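Local coordinates for ADP-ribosylation factor-binding protein GGA2 (Saccharomyces cerevisiae, PDB 3MNM) that may help regulate membrane traffic through the trans-Golgi network, and whose GAE domain, the ear-like module that engages accessory proteins, forms this chain, at residues Phe71-Gly74 / Asn75-Asp78. Residues are numbered along the deposited sequence; the frame is centred on the assembly and turned at random. Where two conformers were deposited one is given.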
# COMPACT_ATOMS: atom_id res chain seq x y z
N PHE A 71 4.49 -10.55 7.44
CA PHE A 71 5.78 -11.11 7.08
C PHE A 71 5.74 -11.73 5.69
O PHE A 71 4.71 -12.15 5.22
CB PHE A 71 6.20 -12.17 8.08
CG PHE A 71 5.22 -13.31 8.19
CD1 PHE A 71 5.32 -14.41 7.36
CD2 PHE A 71 4.19 -13.27 9.11
CE1 PHE A 71 4.41 -15.46 7.46
CE2 PHE A 71 3.29 -14.31 9.21
CZ PHE A 71 3.40 -15.41 8.39
N MET A 72 6.89 -11.74 5.03
CA MET A 72 7.01 -12.48 3.77
C MET A 72 8.45 -12.94 3.54
O MET A 72 9.42 -12.28 3.92
CB MET A 72 6.44 -11.69 2.58
CG MET A 72 6.91 -10.27 2.54
SD MET A 72 6.12 -9.43 1.14
CE MET A 72 6.84 -7.79 1.35
N ILE A 73 8.57 -14.12 2.95
CA ILE A 73 9.86 -14.72 2.70
C ILE A 73 10.63 -13.90 1.66
O ILE A 73 10.03 -13.11 0.93
CB ILE A 73 9.68 -16.18 2.21
CG1 ILE A 73 11.00 -16.93 2.18
CG2 ILE A 73 9.03 -16.22 0.84
CD1 ILE A 73 10.83 -18.44 2.12
N GLY A 74 11.95 -14.10 1.60
CA GLY A 74 12.79 -13.46 0.59
C GLY A 74 12.18 -13.58 -0.80
O GLY A 74 11.68 -14.64 -1.18
N ASN A 75 12.19 -12.46 -1.54
CA ASN A 75 11.70 -12.39 -2.92
C ASN A 75 10.21 -12.66 -3.12
O ASN A 75 9.76 -12.84 -4.24
CB ASN A 75 12.51 -13.30 -3.86
CG ASN A 75 14.00 -13.02 -3.80
OD1 ASN A 75 14.80 -13.93 -3.58
ND2 ASN A 75 14.38 -11.78 -4.00
N ALA A 76 9.43 -12.68 -2.03
CA ALA A 76 8.02 -12.98 -2.16
C ALA A 76 7.32 -11.96 -3.05
O ALA A 76 7.43 -10.76 -2.82
CB ALA A 76 7.34 -13.00 -0.79
N LYS A 77 6.60 -12.45 -4.05
CA LYS A 77 5.75 -11.59 -4.86
C LYS A 77 4.35 -11.49 -4.26
O LYS A 77 3.69 -12.51 -4.01
CB LYS A 77 5.70 -12.08 -6.31
CG LYS A 77 6.97 -11.74 -7.08
CD LYS A 77 7.03 -12.45 -8.44
CE LYS A 77 5.86 -12.07 -9.34
NZ LYS A 77 5.96 -12.74 -10.67
N ASP A 78 3.90 -10.27 -4.03
CA ASP A 78 2.58 -10.05 -3.44
C ASP A 78 2.46 -10.86 -2.15
O ASP A 78 1.43 -11.52 -1.90
CB ASP A 78 1.47 -10.45 -4.41
CG ASP A 78 1.46 -9.58 -5.66
OD1 ASP A 78 2.13 -8.53 -5.66
OD2 ASP A 78 0.78 -9.96 -6.64
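A type II beta turn runs from Ile73 to Ala76, closed by a hydrogen bond from Ala76 N to Ile73 O of 3.1 Å. Gly74 and Asn75 fill the two corner positions; Asn75 has the positive phi (64°) that the third place of a type II turn calls for. The methyl of Ala76 points back across the turn, its CB 3.2 Å from Ile73 O and 3.7 Å from Met72 CB. In the conformer given for Ile73, CG2 lies 4.0 Å from Ala76 CB; a second conformer was modelled, which makes this contact less certain. The end of the Ile73 side chain leads away from 75-78, and this exposed residue also lies beside a glycerol, probably from the crystallisation liquor. The turn belongs to the long connection between strands 50-55 and 80-81 of the immunoglobulin-like beta sandwich. Buried Met72 meets Ala76 through CB alone, because its chain, extended beyond CG (chi2 -178°), carries the sulfur and CE away from that methyl; its side chain also touches Phe39 and Asn41 of strand 38-41. Ile73 O also accepts a hydrogen bond from Asn41 ND2, so two donors grip this carbonyl, and backbone bonds join Asn75 to Ser43 and Ala76 to Asn41.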